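PDB 1A76: flap endonuclease 1 from Methanocaldococcus jannaschii, which cleaves 5'-flap structures and trims DNA in the 5'-to-3' direction during replication and repair, using magnesium ions as cofactor. Local coordinates for residues A[125-129]-A[130-134]; A[209-212]-A[213-217]; A[299-302]-A[303-307]. All coordinates share one frame; numbering follows the deposited sequence.

Interaction 1. Residues A[125-129]-A[130-134]; sequences SYLTP and KMVEN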
loop_
_atom_site.group_PDB
_atom_site.type_symbol
_atom_site.label_atom_id
_atom_site.label_comp_id
_atom_site.label_asym_id
_atom_site.label_seq_id
_atom_site.Cartn_x
_atom_site.Cartn_y
_atom_site.Cartn_z
ATOM N N SER A 125 -15.307 -0.722 -1.577
ATOM C CA SER A 125 -15.194 -1.936 -0.747
ATOM C C SER A 125 -15.475 -1.681 0.738
ATOM O O SER A 125 -15.977 -0.617 1.115
ATOM C CB SER A 125 -13.794 -2.538 -0.879
ATOM O OG SER A 125 -12.821 -1.643 -0.372
ATOM N N TYR A 126 -15.159 -2.667 1.573
ATOM C CA TYR A 126 -15.353 -2.520 3.010
ATOM C C TYR A 126 -14.400 -1.429 3.511
ATOM O O TYR A 126 -14.615 -0.832 4.570
ATOM C CB TYR A 126 -15.035 -3.829 3.725
ATOM C CG TYR A 126 -16.189 -4.803 3.848
ATOM C CD1 TYR A 126 -17.512 -4.363 3.835
ATOM C CD2 TYR A 126 -15.951 -6.167 4.014
ATOM C CE1 TYR A 126 -18.570 -5.259 3.986
ATOM C CE2 TYR A 126 -17.005 -7.071 4.166
ATOM C CZ TYR A 126 -18.307 -6.608 4.151
ATOM O OH TYR A 126 -19.356 -7.497 4.303
ATOM N N LEU A 127 -13.325 -1.196 2.762
ATOM C CA LEU A 127 -12.348 -0.165 3.123
ATOM C C LEU A 127 -12.905 1.168 2.655
ATOM O O LEU A 127 -12.644 1.598 1.533
ATOM C CB LEU A 127 -10.999 -0.419 2.439
ATOM C CG LEU A 127 -9.705 -0.239 3.245
ATOM C CD1 LEU A 127 -8.575 0.138 2.303
ATOM C CD2 LEU A 127 -9.872 0.820 4.325
ATOM N N THR A 128 -13.678 1.810 3.522
ATOM C CA THR A 128 -14.300 3.089 3.207
ATOM C C THR A 128 -13.437 4.271 3.621
ATOM O O THR A 128 -12.556 4.142 4.455
ATOM C CB THR A 128 -15.640 3.257 3.939
ATOM O OG1 THR A 128 -15.418 3.166 5.353
ATOM C CG2 THR A 128 -16.626 2.198 3.515
ATOM N N PRO A 129 -13.684 5.445 3.026
ATOM C CA PRO A 129 -12.901 6.637 3.384
ATOM C C PRO A 129 -12.965 6.911 4.888
ATOM O O PRO A 129 -11.967 7.292 5.496
ATOM C CB PRO A 129 -13.551 7.748 2.565
ATOM C CG PRO A 129 -14.119 7.020 1.367
ATOM C CD PRO A 129 -14.643 5.725 1.942
ATOM N N LYS A 130 -14.141 6.710 5.479
ATOM C CA LYS A 130 -14.325 6.925 6.912
ATOM C C LYS A 130 -13.470 5.957 7.731
ATOM O O LYS A 130 -12.908 6.333 8.759
ATOM C CB LYS A 130 -15.789 6.739 7.301
ATOM C CG LYS A 130 -16.018 6.578 8.806
ATOM C CD LYS A 130 -15.492 7.801 9.566
ATOM C CE LYS A 130 -15.898 7.782 11.036
ATOM N NZ LYS A 130 -16.011 9.158 11.595
ATOM N N MET A 131 -13.401 4.708 7.287
ATOM C CA MET A 131 -12.608 3.694 7.976
ATOM C C MET A 131 -11.135 4.046 7.863
ATOM O O MET A 131 -10.372 3.880 8.814
ATOM C CB MET A 131 -12.850 2.314 7.373
ATOM C CG MET A 131 -12.139 1.202 8.129
ATOM S SD MET A 131 -12.311 -0.423 7.379
ATOM C CE MET A 131 -14.072 -0.761 7.643
ATOM N N VAL A 132 -10.751 4.532 6.685
ATOM C CA VAL A 132 -9.381 4.954 6.420
ATOM C C VAL A 132 -9.059 6.153 7.313
ATOM O O VAL A 132 -7.973 6.253 7.872
ATOM C CB VAL A 132 -9.195 5.388 4.936
ATOM C CG1 VAL A 132 -7.789 5.945 4.731
ATOM C CG2 VAL A 132 -9.451 4.203 4.007
ATOM N N GLU A 133 -10.005 7.077 7.431
ATOM C CA GLU A 133 -9.784 8.251 8.270
ATOM C C GLU A 133 -9.646 7.814 9.744
ATOM O O GLU A 133 -8.826 8.358 10.477
ATOM C CB GLU A 133 -10.934 9.248 8.098
ATOM C CG GLU A 133 -10.848 10.177 6.853
ATOM C CD GLU A 133 -9.927 9.679 5.733
ATOM O OE1 GLU A 133 -8.707 9.947 5.784
ATOM O OE2 GLU A 133 -10.424 9.031 4.783
ATOM N N ASN A 134 -10.440 6.826 10.153
ATOM C CA ASN A 134 -10.415 6.280 11.516
ATOM C C ASN A 134 -9.061 5.618 11.823
ATOM O O ASN A 134 -8.575 5.654 12.955
ATOM C CB ASN A 134 -11.532 5.247 11.690
ATOM C CG ASN A 134 -12.878 5.877 12.037
ATOM O OD1 ASN A 134 -13.916 5.199 12.040
ATOM N ND2 ASN A 134 -12.869 7.164 12.335
#
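Thr128 and Met131 close the first turn of helix 129-142 by a side-chain bond: Thr128 OG1, in the N-cap position, accepts from Met131 N at 3.2 Å. With OG1 between its own backbone N and carbonyl carbon (chi1 59°), the hydroxyl is turned forward over the helix start. Backbone bonds continue from there, Val132 N to Thr128 O (2.9 Å) and Glu133 N to Pro129 O (2.8 Å). Proline suits the first helical position, where no amide hydrogen is needed.

The apolar contacts lie on the inner side. Leu127, just before the cap, crosses Val132 at about a right angle and presses its CD2 on Val132 CG2, a tight 3.4 Å; the same methyl lies 4.1 Å from Met131 SD. The unbranched Met131 chain runs back along the preceding residues, and its CE ends 3.1 Å from Tyr126 O. Helix 28-38 touches Leu127 and Val132, while helix 56-70 packs on Met131.

Among the charged groups, Glu133 OE1 forms a salt bridge with Lys136, three residues further along the helix.

The chemistry therefore divides the helix start: a hydroxyl satisfies an amide of the first turn, while leucine, valine and methionine bury its inner side against the N-domain helices.

Interaction 2. Residues A[209-212]-A[213-217]; sequences ISLD and DLIDI
The carboxylate of Asp213 has Ser210 N above its plane: the amide meets OD2 at 3.1 Å from 41° out of the plane, with an almost straight N-H...O angle of 175°. Asp213 CG stands anti to its carbonyl carbon (chi1 -74°), which swings the acid back to the residue before the helix. Ser210 repays the bond, its OG accepting from Asp213 N at 3.0 Å, so a short hydroxyl and a short acid each cap the other's amide. Replacing Asp213 by an alanine would probably leave Ser210 N without this acceptor and let the chain before the helix shift.

Of the remaining acids, Asp212 OD1 forms a salt bridge with Lys266, and Asp216 OD1 takes a water that also donates to Asp212 O. Asp216 OD1 is hydrogen-bonded to Tyr258 OH as well, and its OD2 forms a salt bridge with Lys248.

Beneath the box the side chains are apolar. Ile209 lays CB 3.6 Å from Asp213 CB and reaches with CD1 to Ile217 CD1 (3.7 Å), crossing that side chain at about a right angle. Leu211 CD1 meets Ile215 CD1 at 4.0 Å. Helix 235-244 touches Ile209 and Ile217, and helix 258-266 packs on Leu211 and Ile215.

Reciprocal serine and aspartate bonds of this kind define a capping box, here opening helix 211-221 of the I-domain.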
loop_
_atom_site.group_PDB
_atom_site.type_symbol
_atom_site.label_atom_id
_atom_site.label_comp_id
_atom_site.label_asym_id
_atom_site.label_seq_id
_atom_site.Cartn_x
_atom_site.Cartn_y
_atom_site.Cartn_z
ATOM N N ILE A 209 18.738 -6.587 -16.470
ATOM C CA ILE A 209 17.862 -5.557 -17.023
ATOM C C ILE A 209 17.883 -4.267 -16.193
ATOM O O ILE A 209 18.332 -4.253 -15.047
ATOM C CB ILE A 209 16.391 -6.067 -17.138
ATOM C CG1 ILE A 209 15.803 -6.352 -15.762
ATOM C CG2 ILE A 209 16.351 -7.341 -17.951
ATOM C CD1 ILE A 209 14.332 -6.763 -15.826
ATOM N N SER A 210 17.412 -3.183 -16.798
ATOM C CA SER A 210 17.339 -1.882 -16.133
ATOM C C SER A 210 15.958 -1.736 -15.493
ATOM O O SER A 210 15.057 -2.545 -15.738
ATOM C CB SER A 210 17.538 -0.747 -17.152
ATOM O OG SER A 210 16.406 -0.628 -18.002
ATOM N N LEU A 211 15.793 -0.702 -14.678
ATOM C CA LEU A 211 14.501 -0.447 -14.039
ATOM C C LEU A 211 13.501 -0.150 -15.163
ATOM O O LEU A 211 12.354 -0.601 -15.123
ATOM C CB LEU A 211 14.599 0.751 -13.101
ATOM C CG LEU A 211 13.551 1.035 -12.000
ATOM C CD1 LEU A 211 13.066 2.441 -12.168
ATOM C CD2 LEU A 211 12.385 0.041 -12.022
ATOM N N ASP A 212 13.946 0.607 -16.167
ATOM C CA ASP A 212 13.077 0.932 -17.300
ATOM C C ASP A 212 12.594 -0.358 -17.988
ATOM O O ASP A 212 11.428 -0.445 -18.375
ATOM C CB ASP A 212 13.808 1.840 -18.305
ATOM C CG ASP A 212 13.845 3.311 -17.864
ATOM O OD1 ASP A 212 12.947 3.772 -17.119
ATOM O OD2 ASP A 212 14.791 4.015 -18.278
ATOM N N ASP A 213 13.484 -1.347 -18.123
ATOM C CA ASP A 213 13.152 -2.658 -18.723
ATOM C C ASP A 213 12.109 -3.404 -17.853
ATOM O O ASP A 213 11.178 -4.031 -18.368
ATOM C CB ASP A 213 14.386 -3.561 -18.790
ATOM C CG ASP A 213 15.374 -3.159 -19.875
ATOM O OD1 ASP A 213 15.002 -2.457 -20.841
ATOM O OD2 ASP A 213 16.538 -3.567 -19.746
ATOM N N LEU A 214 12.311 -3.376 -16.538
ATOM C CA LEU A 214 11.386 -4.032 -15.599
ATOM C C LEU A 214 9.978 -3.441 -15.726
ATOM O O LEU A 214 8.973 -4.167 -15.703
ATOM C CB LEU A 214 11.899 -3.880 -14.151
ATOM C CG LEU A 214 11.140 -4.626 -13.037
ATOM C CD1 LEU A 214 11.109 -6.124 -13.340
ATOM C CD2 LEU A 214 11.820 -4.373 -11.687
ATOM N N ILE A 215 9.917 -2.119 -15.871
ATOM C CA ILE A 215 8.653 -1.404 -16.033
ATOM C C ILE A 215 7.972 -1.866 -17.341
ATOM O O ILE A 215 6.754 -2.011 -17.405
ATOM C CB ILE A 215 8.910 0.136 -16.074
ATOM C CG1 ILE A 215 9.291 0.634 -14.680
ATOM C CG2 ILE A 215 7.657 0.897 -16.540
ATOM C CD1 ILE A 215 9.915 2.022 -14.667
ATOM N N ASP A 216 8.767 -2.107 -18.379
ATOM C CA ASP A 216 8.215 -2.562 -19.648
ATOM C C ASP A 216 7.590 -3.951 -19.445
ATOM O O ASP A 216 6.469 -4.202 -19.885
ATOM C CB ASP A 216 9.313 -2.607 -20.719
ATOM C CG ASP A 216 9.604 -1.233 -21.328
ATOM O OD1 ASP A 216 8.874 -0.264 -21.033
ATOM O OD2 ASP A 216 10.574 -1.123 -22.108
ATOM N N ILE A 217 8.311 -4.842 -18.760
ATOM C CA ILE A 217 7.813 -6.187 -18.476
ATOM C C ILE A 217 6.481 -6.031 -17.732
ATOM O O ILE A 217 5.499 -6.699 -18.052
ATOM C CB ILE A 217 8.802 -6.994 -17.583
ATOM C CG1 ILE A 217 10.058 -7.350 -18.377
ATOM C CG2 ILE A 217 8.137 -8.279 -17.089
ATOM C CD1 ILE A 217 11.234 -7.749 -17.508
HETATM O O HOH W 1 10.238 1.496 -19.506
#

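Interaction 3. Residues A[299-302]-A[303-307]; sequences DRVK and KHVDK
Lys302 and Asp306, one turn apart on helix 298-315, form a salt bridge in which Lys302 NZ lies 2.8 Å from Asp306 OD1. The ammonium approaches the syn lone pair of OD1, on the side of the other oxygen. A long, flexible lysine suits this place: its chain leaves with CG anti to the backbone N (chi1 174°), then bends at chi2 and again near its end, and this brings NZ round to the oxygens of Asp306. Lys283 of helix 283-292 gives OD1 a second cationic partner, so the acid is gripped from two helices.

The backbone amides are paired in the regular helical pattern. Lys303 N donates to Asp299 O at 3.0 Å, Val305 N to Val301 O at 2.8 Å, and Asp306 N to Lys302 O at 3.1 Å. Before this turn, Asn297 OD1 accepts from Arg300 N.

The apolar pair is Val301 and Val305, whose CG1 methyls meet at 3.8 Å. Both are buried: Ile286 of helix 283-292 touches both, and helix 56-70 adds Tyr63 against Val301 and Phe62 against Val305. Valine, apolar and short, suits both places. Tyr63 also meets the His304 ring edge-to-face.

One acid shared by two lysines would be expected to stay ionised, and the two positive charges would probably be eased by it. The helix thus joins a polar tie to helix 283-292 with a valine ridge buried against its neighbours.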
loop_
_atom_site.group_PDB
_atom_site.type_symbol
_atom_site.label_atom_id
_atom_site.label_comp_id
_atom_site.label_asym_id
_atom_site.label_seq_id
_atom_site.Cartn_x
_atom_site.Cartn_y
_atom_site.Cartn_z
ATOM N N ASP A 299 -8.583 -5.643 28.723
ATOM C CA ASP A 299 -7.330 -6.170 29.243
ATOM C C ASP A 299 -6.219 -6.148 28.192
ATOM O O ASP A 299 -5.129 -5.625 28.436
ATOM C CB ASP A 299 -7.536 -7.608 29.741
ATOM C CG ASP A 299 -8.173 -7.673 31.128
ATOM O OD1 ASP A 299 -8.362 -6.613 31.765
ATOM O OD2 ASP A 299 -8.486 -8.801 31.576
ATOM N N ARG A 300 -6.497 -6.730 27.027
ATOM C CA ARG A 300 -5.514 -6.789 25.952
ATOM C C ARG A 300 -5.078 -5.406 25.504
ATOM O O ARG A 300 -3.891 -5.151 25.331
ATOM C CB ARG A 300 -6.075 -7.560 24.753
ATOM C CG ARG A 300 -5.026 -7.940 23.727
ATOM C CD ARG A 300 -5.621 -8.782 22.610
ATOM N NE ARG A 300 -5.750 -10.187 22.987
ATOM C CZ ARG A 300 -6.901 -10.783 23.289
ATOM N NH1 ARG A 300 -8.036 -10.098 23.258
ATOM N NH2 ARG A 300 -6.917 -12.065 23.619
ATOM N N VAL A 301 -6.033 -4.507 25.314
ATOM C CA VAL A 301 -5.680 -3.163 24.882
ATOM C C VAL A 301 -4.849 -2.462 25.959
ATOM O O VAL A 301 -3.796 -1.898 25.661
ATOM C CB VAL A 301 -6.948 -2.333 24.524
ATOM C CG1 VAL A 301 -6.544 -0.923 24.042
ATOM C CG2 VAL A 301 -7.738 -3.053 23.409
ATOM N N LYS A 302 -5.300 -2.525 27.210
ATOM C CA LYS A 302 -4.568 -1.887 28.300
ATOM C C LYS A 302 -3.111 -2.338 28.307
ATOM O O LYS A 302 -2.182 -1.525 28.342
ATOM C CB LYS A 302 -5.216 -2.233 29.644
ATOM C CG LYS A 302 -4.438 -1.737 30.863
ATOM C CD LYS A 302 -4.429 -0.217 30.908
ATOM C CE LYS A 302 -3.538 0.325 32.028
ATOM N NZ LYS A 302 -2.874 1.611 31.623
ATOM N N LYS A 303 -2.916 -3.648 28.262
ATOM C CA LYS A 303 -1.583 -4.215 28.272
ATOM C C LYS A 303 -0.744 -3.696 27.108
ATOM O O LYS A 303 0.436 -3.382 27.269
ATOM C CB LYS A 303 -1.671 -5.740 28.210
ATOM C CG LYS A 303 -0.333 -6.438 28.304
ATOM C CD LYS A 303 -0.478 -7.918 28.017
ATOM C CE LYS A 303 0.046 -8.746 29.171
ATOM N NZ LYS A 303 1.506 -8.509 29.375
ATOM N N HIS A 304 -1.354 -3.595 25.936
ATOM C CA HIS A 304 -0.610 -3.132 24.783
ATOM C C HIS A 304 -0.315 -1.648 24.740
ATOM O O HIS A 304 0.763 -1.261 24.295
ATOM C CB HIS A 304 -1.301 -3.587 23.503
ATOM C CG HIS A 304 -1.130 -5.048 23.243
ATOM N ND1 HIS A 304 -0.095 -5.552 22.484
ATOM C CD2 HIS A 304 -1.816 -6.119 23.703
ATOM C CE1 HIS A 304 -0.155 -6.871 22.488
ATOM N NE2 HIS A 304 -1.190 -7.239 23.219
ATOM N N VAL A 305 -1.246 -0.810 25.201
ATOM C CA VAL A 305 -0.989 0.635 25.189
ATOM C C VAL A 305 0.110 0.943 26.205
ATOM O O VAL A 305 0.875 1.893 26.036
ATOM C CB VAL A 305 -2.272 1.480 25.512
ATOM C CG1 VAL A 305 -3.370 1.168 24.495
ATOM C CG2 VAL A 305 -2.768 1.197 26.928
ATOM N N ASP A 306 0.190 0.138 27.262
ATOM C CA ASP A 306 1.229 0.327 28.278
ATOM C C ASP A 306 2.577 -0.070 27.668
ATOM O O ASP A 306 3.597 0.584 27.884
ATOM C CB ASP A 306 0.927 -0.528 29.516
ATOM C CG ASP A 306 -0.165 0.081 30.397
ATOM O OD1 ASP A 306 -0.480 1.278 30.221
ATOM O OD2 ASP A 306 -0.711 -0.635 31.263
ATOM N N LYS A 307 2.575 -1.139 26.881
ATOM C CA LYS A 307 3.797 -1.593 26.231
ATOM C C LYS A 307 4.188 -0.595 25.136
ATOM O O LYS A 307 5.369 -0.301 24.955
ATOM C CB LYS A 307 3.593 -2.978 25.607
ATOM C CG LYS A 307 3.070 -4.032 26.571
ATOM C CD LYS A 307 3.573 -5.417 26.191
ATOM C CE LYS A 307 2.421 -6.394 26.060
ATOM N NZ LYS A 307 1.337 -5.806 25.219
#

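Overall arrangement
All three contacts are local, each within or at the start of one helix. Interactions 1 and 2 both begin helices of the I-domain but lie on opposite sides of the chain's centre, their centres about 34 Å apart; interaction 3 belongs to the long C-terminal helix, away from the annotated sites. Interaction 2 has the most buried residues, five of nine, whereas interaction 3 sets two buried valines beside three exposed residues. In the first two, side chains cap helix starts, by a lone threonine or a reciprocal pair; interaction 3, inside a helix, relies on a salt bridge. Helix 56-70 neighbours interactions 1 and 3. Interaction 1 lies nearest the metals, the side chain of Leu127 about 9 Å from a bound manganese ion.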